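Long-range contacts in alpha-acetolactate decarboxylase (Bacillus subtilis subsp. subtilis str. 168, PDB 5XNE), which converts (2S)-2-acetolactate into (R)-acetoin with release of carbon dioxide, a step on the route from pyruvate to butane-2,3-diol: residues B[122-127]-B[184-189]; B[107-112]-B[158-163]; B[149-154]-B[174-179]. All blocks are in the same frame, centred on the assembly; numbering follows the deposited sequence.

Interaction 1. Residues B[122-127]-B[184-189]; sequences QTRTVE and GGHVFD. With ZN (zinc ion), chain D.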
loop_
_atom_site.group_PDB
_atom_site.type_symbol
_atom_site.label_atom_id
_atom_site.label_comp_id
_atom_site.label_asym_id
_atom_site.label_seq_id
_atom_site.Cartn_x
_atom_site.Cartn_y
_atom_site.Cartn_z
ATOM N N GLN B 122 26.248 9.943 8.084
ATOM C CA GLN B 122 25.735 11.270 7.798
ATOM C C GLN B 122 24.231 11.267 7.954
ATOM O O GLN B 122 23.547 10.411 7.397
ATOM C CB GLN B 122 26.093 11.745 6.399
ATOM C CG GLN B 122 25.640 13.173 6.168
ATOM C CD GLN B 122 26.004 13.695 4.802
ATOM O OE1 GLN B 122 25.359 13.367 3.803
ATOM N NE2 GLN B 122 27.053 14.506 4.745
ATOM N N THR B 123 23.727 12.229 8.713
ATOM C CA THR B 123 22.294 12.341 8.935
ATOM C C THR B 123 21.774 13.737 8.691
ATOM O O THR B 123 22.535 14.702 8.600
ATOM C CB THR B 123 21.906 11.972 10.374
ATOM O OG1 THR B 123 22.393 12.981 11.272
ATOM C CG2 THR B 123 22.466 10.599 10.766
ATOM N N ARG B 124 20.451 13.819 8.601
ATOM C CA ARG B 124 19.711 15.068 8.724
ATOM C C ARG B 124 18.692 14.962 9.850
ATOM O O ARG B 124 18.291 13.861 10.238
ATOM C CB ARG B 124 18.971 15.417 7.439
ATOM C CG ARG B 124 17.877 14.405 7.083
ATOM C CD ARG B 124 16.474 15.016 7.204
ATOM N NE ARG B 124 15.434 13.993 7.132
ATOM C CZ ARG B 124 14.818 13.704 5.995
ATOM N NH1 ARG B 124 15.154 14.403 4.902
ATOM N NH2 ARG B 124 13.872 12.761 5.942
ATOM N N THR B 125 18.246 16.102 10.363
ATOM C CA THR B 125 17.074 16.121 11.230
ATOM C C THR B 125 16.131 17.192 10.721
ATOM O O THR B 125 16.469 18.374 10.732
ATOM C CB THR B 125 17.414 16.405 12.702
ATOM O OG1 THR B 125 18.092 17.668 12.801
ATOM C CG2 THR B 125 18.291 15.306 13.292
ATOM N N VAL B 126 14.957 16.791 10.251
ATOM C CA VAL B 126 13.952 17.794 9.887
ATOM C C VAL B 126 13.620 18.622 11.127
ATOM O O VAL B 126 13.653 18.120 12.259
ATOM C CB VAL B 126 12.654 17.176 9.311
ATOM C CG1 VAL B 126 12.907 16.567 7.924
ATOM C CG2 VAL B 126 12.057 16.160 10.278
ATOM N N GLU B 127 13.319 19.898 10.904
ATOM C CA GLU B 127 13.061 20.839 11.991
ATOM C C GLU B 127 11.645 21.378 11.952
ATOM O O GLU B 127 11.028 21.448 10.884
ATOM C CB GLU B 127 14.014 22.033 11.926
ATOM C CG GLU B 127 15.464 21.722 12.125
ATOM C CD GLU B 127 16.305 22.995 12.127
ATOM O OE1 GLU B 127 16.309 23.707 11.100
ATOM O OE2 GLU B 127 16.934 23.292 13.164
ATOM N N GLY B 184 21.849 11.848 16.087
ATOM C CA GLY B 184 21.588 10.965 14.967
ATOM C C GLY B 184 20.637 11.623 13.992
ATOM O O GLY B 184 20.762 12.809 13.675
ATOM N N GLY B 185 19.676 10.851 13.508
ATOM C CA GLY B 185 18.689 11.392 12.597
ATOM C C GLY B 185 18.405 10.476 11.431
ATOM O O GLY B 185 18.612 9.265 11.512
ATOM N N HIS B 186 17.889 11.065 10.357
ATOM C CA HIS B 186 17.606 10.349 9.127
ATOM C C HIS B 186 18.916 10.135 8.374
ATOM O O HIS B 186 19.634 11.085 8.111
ATOM C CB HIS B 186 16.601 11.142 8.273
ATOM C CG HIS B 186 16.421 10.601 6.887
ATOM N ND1 HIS B 186 15.346 9.808 6.532
ATOM C CD2 HIS B 186 17.157 10.764 5.765
ATOM C CE1 HIS B 186 15.444 9.495 5.251
ATOM N NE2 HIS B 186 16.535 10.054 4.764
ATOM N N VAL B 187 19.211 8.895 8.017
ATOM C CA VAL B 187 20.507 8.551 7.432
ATOM C C VAL B 187 20.584 8.816 5.927
ATOM O O VAL B 187 19.741 8.335 5.169
ATOM C CB VAL B 187 20.826 7.067 7.704
ATOM C CG1 VAL B 187 22.104 6.635 6.972
ATOM C CG2 VAL B 187 20.963 6.844 9.198
ATOM N N PHE B 188 21.608 9.569 5.509
ATOM C CA PHE B 188 21.931 9.780 4.092
ATOM C C PHE B 188 23.002 8.797 3.600
ATOM O O PHE B 188 22.973 8.348 2.452
ATOM C CB PHE B 188 22.456 11.201 3.841
ATOM C CG PHE B 188 21.403 12.267 3.834
ATOM C CD1 PHE B 188 20.120 12.008 3.375
ATOM C CD2 PHE B 188 21.708 13.546 4.279
ATOM C CE1 PHE B 188 19.155 13.010 3.361
ATOM C CE2 PHE B 188 20.746 14.551 4.276
ATOM C CZ PHE B 188 19.468 14.280 3.815
ATOM N N ASP B 189 23.969 8.505 4.466
ATOM C CA ASP B 189 25.125 7.706 4.076
ATOM C C ASP B 189 25.796 7.161 5.326
ATOM O O ASP B 189 25.594 7.683 6.423
ATOM C CB ASP B 189 26.106 8.547 3.246
ATOM C CG ASP B 189 27.174 7.704 2.561
ATOM O OD1 ASP B 189 26.926 6.509 2.292
ATOM O OD2 ASP B 189 28.266 8.245 2.290
HETATM ZN ZN ZN D . 13.314 9.401 7.535
HETATM O O HOH W 1 12.052 10.577 5.986
HETATM O O HOH W 2 11.210 9.501 8.278
HETATM O O HOH W 3 13.117 11.585 8.211
#

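Interaction 2. Residues B[107-112]-B[158-163]; sequences NLFYAI and FLTPAY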
loop_
_atom_site.group_PDB
_atom_site.type_symbol
_atom_site.label_atom_id
_atom_site.label_comp_id
_atom_site.label_asym_id
_atom_site.label_seq_id
_atom_site.Cartn_x
_atom_site.Cartn_y
_atom_site.Cartn_z
ATOM N N ASN B 107 10.228 -8.547 -2.789
ATOM C CA ASN B 107 8.811 -8.214 -2.849
ATOM C C ASN B 107 8.141 -8.230 -1.479
ATOM O O ASN B 107 6.919 -8.116 -1.387
ATOM C CB ASN B 107 8.096 -9.180 -3.794
ATOM C CG ASN B 107 8.724 -9.198 -5.167
ATOM O OD1 ASN B 107 9.199 -8.169 -5.658
ATOM N ND2 ASN B 107 8.737 -10.371 -5.801
ATOM N N LEU B 108 8.943 -8.388 -0.431
ATOM C CA LEU B 108 8.437 -8.415 0.938
ATOM C C LEU B 108 8.917 -7.201 1.711
ATOM O O LEU B 108 9.779 -6.473 1.245
ATOM C CB LEU B 108 8.879 -9.684 1.664
ATOM C CG LEU B 108 8.502 -10.996 0.979
ATOM C CD1 LEU B 108 9.046 -12.163 1.814
ATOM C CD2 LEU B 108 7.001 -11.093 0.797
ATOM N N PHE B 109 8.344 -6.985 2.889
ATOM C CA PHE B 109 8.777 -5.897 3.778
ATOM C C PHE B 109 9.756 -6.420 4.821
ATOM O O PHE B 109 9.575 -7.527 5.332
ATOM C CB PHE B 109 7.575 -5.270 4.485
ATOM C CG PHE B 109 6.638 -4.531 3.563
ATOM C CD1 PHE B 109 5.720 -5.221 2.770
ATOM C CD2 PHE B 109 6.660 -3.143 3.505
ATOM C CE1 PHE B 109 4.858 -4.526 1.914
ATOM C CE2 PHE B 109 5.796 -2.447 2.657
ATOM C CZ PHE B 109 4.901 -3.143 1.871
ATOM N N TYR B 110 10.785 -5.634 5.147
ATOM C CA TYR B 110 11.728 -6.030 6.198
ATOM C C TYR B 110 11.996 -4.884 7.153
ATOM O O TYR B 110 12.060 -3.725 6.744
ATOM C CB TYR B 110 13.074 -6.501 5.611
ATOM C CG TYR B 110 12.936 -7.637 4.637
ATOM C CD1 TYR B 110 12.724 -7.388 3.289
ATOM C CD2 TYR B 110 12.989 -8.956 5.070
ATOM C CE1 TYR B 110 12.583 -8.428 2.375
ATOM C CE2 TYR B 110 12.844 -10.005 4.167
ATOM C CZ TYR B 110 12.640 -9.726 2.822
ATOM O OH TYR B 110 12.495 -10.757 1.913
ATOM N N ALA B 111 12.163 -5.215 8.425
ATOM C CA ALA B 111 12.756 -4.282 9.367
ATOM C C ALA B 111 14.216 -4.670 9.488
ATOM O O ALA B 111 14.559 -5.864 9.441
ATOM C CB ALA B 111 12.071 -4.334 10.713
ATOM N N ILE B 112 15.081 -3.679 9.624
ATOM C CA ILE B 112 16.505 -3.967 9.695
ATOM C C ILE B 112 17.187 -3.095 10.733
ATOM O O ILE B 112 16.889 -1.908 10.883
ATOM C CB ILE B 112 17.171 -3.794 8.316
ATOM C CG1 ILE B 112 18.667 -4.139 8.375
ATOM C CG2 ILE B 112 17.001 -2.391 7.822
ATOM C CD1 ILE B 112 19.309 -4.199 6.999
ATOM N N PHE B 158 13.675 0.349 7.634
ATOM C CA PHE B 158 12.888 -0.607 6.870
ATOM C C PHE B 158 13.359 -0.701 5.435
ATOM O O PHE B 158 13.850 0.272 4.859
ATOM C CB PHE B 158 11.408 -0.219 6.880
ATOM C CG PHE B 158 10.784 -0.241 8.246
ATOM C CD1 PHE B 158 10.306 -1.428 8.782
ATOM C CD2 PHE B 158 10.675 0.923 8.993
ATOM C CE1 PHE B 158 9.730 -1.462 10.038
ATOM C CE2 PHE B 158 10.099 0.897 10.260
ATOM C CZ PHE B 158 9.617 -0.295 10.776
ATOM N N LEU B 159 13.210 -1.898 4.875
ATOM C CA LEU B 159 13.283 -2.078 3.426
ATOM C C LEU B 159 11.871 -2.234 2.886
ATOM O O LEU B 159 11.091 -3.058 3.365
ATOM C CB LEU B 159 14.132 -3.290 3.038
ATOM C CG LEU B 159 14.376 -3.335 1.512
ATOM C CD1 LEU B 159 15.608 -2.530 1.016
ATOM C CD2 LEU B 159 14.385 -4.749 1.003
ATOM N N THR B 160 11.551 -1.437 1.874
ATOM C CA THR B 160 10.207 -1.395 1.320
ATOM C C THR B 160 10.229 -1.749 -0.165
ATOM O O THR B 160 11.049 -1.212 -0.906
ATOM C CB THR B 160 9.600 -0.005 1.528
ATOM O OG1 THR B 160 9.465 0.233 2.938
ATOM C CG2 THR B 160 8.244 0.113 0.859
ATOM N N PRO B 161 9.350 -2.674 -0.590
ATOM C CA PRO B 161 9.257 -3.031 -2.013
ATOM C C PRO B 161 8.850 -1.859 -2.884
ATOM O O PRO B 161 8.136 -0.958 -2.421
ATOM C CB PRO B 161 8.158 -4.111 -2.045
ATOM C CG PRO B 161 8.071 -4.630 -0.675
ATOM C CD PRO B 161 8.425 -3.465 0.234
ATOM N N ALA B 162 9.257 -1.891 -4.152
ATOM C CA ALA B 162 8.966 -0.783 -5.060
ATOM C C ALA B 162 7.466 -0.496 -5.205
ATOM O O ALA B 162 7.086 0.666 -5.363
ATOM C CB ALA B 162 9.580 -1.033 -6.421
ATOM N N TYR B 163 6.618 -1.520 -5.145
ATOM C CA TYR B 163 5.181 -1.288 -5.334
ATOM C C TYR B 163 4.552 -0.420 -4.231
ATOM O O TYR B 163 3.447 0.092 -4.401
ATOM C CB TYR B 163 4.418 -2.617 -5.466
ATOM C CG TYR B 163 4.557 -3.577 -4.311
ATOM C CD1 TYR B 163 3.954 -3.320 -3.071
ATOM C CD2 TYR B 163 5.264 -4.767 -4.463
ATOM C CE1 TYR B 163 4.082 -4.204 -2.016
ATOM C CE2 TYR B 163 5.383 -5.661 -3.417
ATOM C CZ TYR B 163 4.788 -5.380 -2.192
ATOM O OH TYR B 163 4.914 -6.249 -1.152
#

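Interaction 3. Residues B[149-154]-B[174-179]; sequences DNVRGT and LHFIDE. With ZN (zinc ion), chain D.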
loop_
_atom_site.group_PDB
_atom_site.type_symbol
_atom_site.label_atom_id
_atom_site.label_comp_id
_atom_site.label_asym_id
_atom_site.label_seq_id
_atom_site.Cartn_x
_atom_site.Cartn_y
_atom_site.Cartn_z
ATOM N N ASP B 149 31.785 10.579 13.221
ATOM C CA ASP B 149 32.970 9.781 12.935
ATOM C C ASP B 149 33.198 8.770 14.037
ATOM O O ASP B 149 33.069 9.107 15.211
ATOM C CB ASP B 149 34.211 10.664 12.792
ATOM C CG ASP B 149 34.130 11.599 11.610
ATOM O OD1 ASP B 149 34.274 11.124 10.462
ATOM O OD2 ASP B 149 33.933 12.814 11.830
ATOM N N ASN B 150 33.539 7.542 13.651
ATOM C CA ASN B 150 33.845 6.473 14.596
ATOM C C ASN B 150 32.911 6.472 15.797
ATOM O O ASN B 150 33.334 6.641 16.935
ATOM C CB ASN B 150 35.301 6.573 15.046
ATOM C CG ASN B 150 36.261 6.157 13.960
ATOM O OD1 ASN B 150 36.497 4.966 13.753
ATOM N ND2 ASN B 150 36.807 7.132 13.241
ATOM N N VAL B 151 31.626 6.294 15.522
ATOM C CA VAL B 151 30.602 6.424 16.545
ATOM C C VAL B 151 29.913 5.078 16.760
ATOM O O VAL B 151 29.698 4.321 15.811
ATOM C CB VAL B 151 29.575 7.523 16.152
ATOM C CG1 VAL B 151 28.922 7.206 14.793
ATOM C CG2 VAL B 151 28.524 7.720 17.236
ATOM N N ARG B 152 29.612 4.770 18.016
ATOM C CA ARG B 152 28.880 3.562 18.365
ATOM C C ARG B 152 27.393 3.898 18.455
ATOM O O ARG B 152 27.026 4.965 18.943
ATOM C CB ARG B 152 29.392 2.985 19.690
ATOM C CG ARG B 152 28.664 1.739 20.180
ATOM C CD ARG B 152 29.240 1.260 21.511
ATOM N NE ARG B 152 29.250 2.341 22.492
ATOM C CZ ARG B 152 28.832 2.223 23.750
ATOM N NH1 ARG B 152 28.363 1.065 24.194
ATOM N NH2 ARG B 152 28.877 3.275 24.561
ATOM N N GLY B 153 26.541 2.997 17.976
ATOM C CA GLY B 153 25.110 3.209 18.067
ATOM C C GLY B 153 24.329 2.207 17.236
ATOM O O GLY B 153 24.775 1.084 16.985
ATOM N N THR B 154 23.160 2.637 16.775
ATOM C CA THR B 154 22.243 1.753 16.083
ATOM C C THR B 154 21.656 2.455 14.876
ATOM O O THR B 154 21.140 3.554 15.003
ATOM C CB THR B 154 21.097 1.304 17.008
ATOM O OG1 THR B 154 21.636 0.569 18.117
ATOM C CG2 THR B 154 20.080 0.426 16.263
ATOM N N LEU B 174 16.419 4.446 6.601
ATOM C CA LEU B 174 17.139 4.163 7.842
ATOM C C LEU B 174 17.355 5.426 8.662
ATOM O O LEU B 174 17.668 6.487 8.109
ATOM C CB LEU B 174 18.504 3.520 7.536
ATOM C CG LEU B 174 18.487 2.306 6.608
ATOM C CD1 LEU B 174 19.916 1.969 6.189
ATOM C CD2 LEU B 174 17.824 1.118 7.269
ATOM N N HIS B 175 17.191 5.292 9.975
ATOM C CA HIS B 175 17.542 6.350 10.915
ATOM C C HIS B 175 18.678 5.860 11.820
ATOM O O HIS B 175 18.966 4.671 11.849
ATOM C CB HIS B 175 16.328 6.775 11.744
ATOM C CG HIS B 175 15.307 7.565 10.976
ATOM N ND1 HIS B 175 14.244 8.190 11.582
ATOM C CD2 HIS B 175 15.194 7.828 9.648
ATOM C CE1 HIS B 175 13.513 8.810 10.668
ATOM N NE2 HIS B 175 14.067 8.604 9.487
ATOM N N PHE B 176 19.304 6.780 12.548
ATOM C CA PHE B 176 20.441 6.457 13.409
ATOM C C PHE B 176 20.325 7.162 14.757
ATOM O O PHE B 176 19.882 8.305 14.820
ATOM C CB PHE B 176 21.747 6.865 12.714
ATOM C CG PHE B 176 22.954 6.836 13.616
ATOM C CD1 PHE B 176 23.530 5.627 13.982
ATOM C CD2 PHE B 176 23.508 8.014 14.088
ATOM C CE1 PHE B 176 24.662 5.603 14.820
ATOM C CE2 PHE B 176 24.632 7.998 14.927
ATOM C CZ PHE B 176 25.201 6.796 15.284
ATOM N N ILE B 177 20.717 6.472 15.828
ATOM C CA ILE B 177 20.898 7.124 17.125
ATOM C C ILE B 177 22.174 6.572 17.768
ATOM O O ILE B 177 22.481 5.381 17.657
ATOM C CB ILE B 177 19.658 6.928 18.044
ATOM C CG1 ILE B 177 19.765 7.822 19.289
ATOM C CG2 ILE B 177 19.458 5.466 18.402
ATOM C CD1 ILE B 177 18.450 7.975 20.055
ATOM N N ASP B 178 22.940 7.445 18.410
ATOM C CA ASP B 178 24.183 6.988 19.022
ATOM C C ASP B 178 23.917 6.287 20.355
ATOM O O ASP B 178 22.819 6.356 20.914
ATOM C CB ASP B 178 25.160 8.152 19.205
ATOM C CG ASP B 178 24.777 9.066 20.348
ATOM O OD1 ASP B 178 23.605 9.483 20.443
ATOM O OD2 ASP B 178 25.663 9.354 21.180
ATOM N N GLU B 179 24.924 5.584 20.868
ATOM C CA GLU B 179 24.726 4.820 22.096
ATOM C C GLU B 179 24.428 5.741 23.282
ATOM O O GLU B 179 23.715 5.357 24.207
ATOM C CB GLU B 179 25.942 3.941 22.398
ATOM C CG GLU B 179 25.673 2.918 23.501
ATOM C CD GLU B 179 25.208 1.571 22.957
ATOM O OE1 GLU B 179 25.054 1.445 21.720
ATOM O OE2 GLU B 179 24.982 0.641 23.764
HETATM ZN ZN ZN D . 13.314 9.401 7.535
HETATM O O HOH W 4 25.097 -0.684 19.276
HETATM O O HOH W 5 22.519 1.830 20.367
HETATM O O HOH W 1 12.052 10.577 5.986
HETATM O O HOH W 2 11.210 9.501 8.278
HETATM O O HOH W 3 13.117 11.585 8.211
#

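Interaction 1. Residues B[122-127]-B[184-189]
The guanidinium of Arg124 is sandwiched: the His186 imidazole stacks on one face, centres 3.8 Å apart and planes at 29°, while CG1 of Val126 covers the opposite face toward its rim. Waters 1 and 3, both ligands of the zinc ion, lie at the guanidinium edge, in its plane. Arg124 NH2 lies 3.4 Å from His186 ND1 without a hydrogen bond between them, ND1 being bound to zinc at 2.3 Å. Glu44 forms a salt bridge with Arg124 NE and the carbonyl of Glu233 accepts from His186 NE2, so both groups of the stack are held from outside. Arg124 CG, set between backbone N and carbonyl carbon (chi1 64°), meets Phe188 CZ at 3.6 Å, and the bend at chi2 (112°) brings the guanidinium over the imidazole. Near Gln122 the antiparallel pairing slips by one residue in a classic beta bulge: Phe188 N gives a 2.8 Å bond to Gln122 O, and Gln122 N reaches Asp189 O at 2.9 Å. Thr123 OG1 donates to Gly184 O from above the carbonyl plane. Strand 117-124 runs between strand 145-149, bonded through Thr123 and Phe146, and strand 184-192, whose other edge pairs with strand 171-178 through Gly185 and Val187.

Interaction 2. Residues B[107-112]-B[158-163]
Pro161 CD sits squarely over the Phe109 ring, 3.7 Å from its centroid and 9° off the normal, a CH-pi contact. Tyr163 reaches the same phenylalanine obliquely, its CE1 4.0 Å from Phe109 CE1, and its hydroxyl donates to Asn107 O at 2.7 Å from above the carbonyl plane. With CG set between backbone N and carbonyl carbon (chi1 58°), the Tyr163 ring folds back under Pro161 CB, which lies over one ring face, offset toward the rim. Behind these groups, strands 109-115 and 151-160 run antiparallel. Tyr110 and Leu159 form a hydrogen-bonded pair (Tyr110 N to Leu159 O 3.1 Å, Leu159 N to Tyr110 O 2.9 Å), CD1 of Tyr110 lying alongside CD2 of Leu159. On the other face Ala111 CB packs on Phe158 CE1 at 3.8 Å, and Phe33 meets the Phe158 ring edge-to-face. Farther out, Asn107 ND2 bonds to the carbonyls of Phe215 and Ala218 of the second subunit, tying it to the loop before strand 109-115. The Phe109, Tyr110 and Ala111 pairings are apolar; of the carbonyls, Asn107 O is bonded by Tyr163, whereas Leu108 O, buried 3.2 Å from Pro161 CG, lacks a partner in the model, probably at some energetic cost.

Interaction 3. Residues B[149-154]-B[174-179]
Strands 151-160 and 171-178 make a beta hairpin, and here the short strand segments are strongly skewed, their N-to-C directions 124° apart, with Gly153 and Asp178 a non-hydrogen-bonded pair only 4.0 Å apart between CA atoms. Thr154 and Ile177 next to them bond in both directions, Thr154 N to Ile177 O at 3.0 Å and Ile177 N to Thr154 O at 3.1 Å. Beyond the glycine, Glu179 N closes the ladder on Arg152 O. Gly153 CA packs closely here, making a CA-H...O contact with Ile177 O at 3.4 Å, and the Phe176 ring lies close by. That ring reaches across the hairpin: with CG anti to its own nitrogen (chi1 168°), CZ comes 3.8 Å from Val151 CG1, and CG2 of the valine lies at the ring edge, in plane. Val121 of strand 117-124 touches both side chains from outside. At the exposed end Arg152 and Glu179 stack, guanidinium and carboxylate planes 21° apart, with Glu179 CG over the guanidinium centre, 3.2 Å from Arg152 CZ. Glu179 OE2 lies well out of the guanidinium plane, so its salt bridge with NH1 rests on charge alone. His175, at the far end of segment 174-179, turns its ring away from strand 151-160; NE2 binds the zinc ion, in company with His173 and His186, while ND1 is bonded to Leu45 O. Thr154 OG1 is hydrogen-bonded to Asp115 OD1. Two waters donate to Glu179 OE1: water 4 also donates to Gly153 O, and water 5 to Thr154 OG1 at 2.7 Å.

In the fold
From the N terminus, the first segment met is 107-112, whose partner 158-163 closes the loop of interaction 2. Within that loop begins 122-127, which waits until 184-189 to close interaction 1, so these two contacts cross. Segment 149-154 then opens interaction 3, closed by 174-179; it is nested inside interaction 1 but crosses interaction 2. Strand 151-160 serves both interactions 2 and 3, at its opposite ends, and Leu174 CD2 packs against Ile112. Interactions 1 and 3 join along strands 171-178 and 184-192, where Gly185 and Phe176 pair, and bring His186 and His175 to one zinc ion. Interaction 2 lies toward the dimer interface.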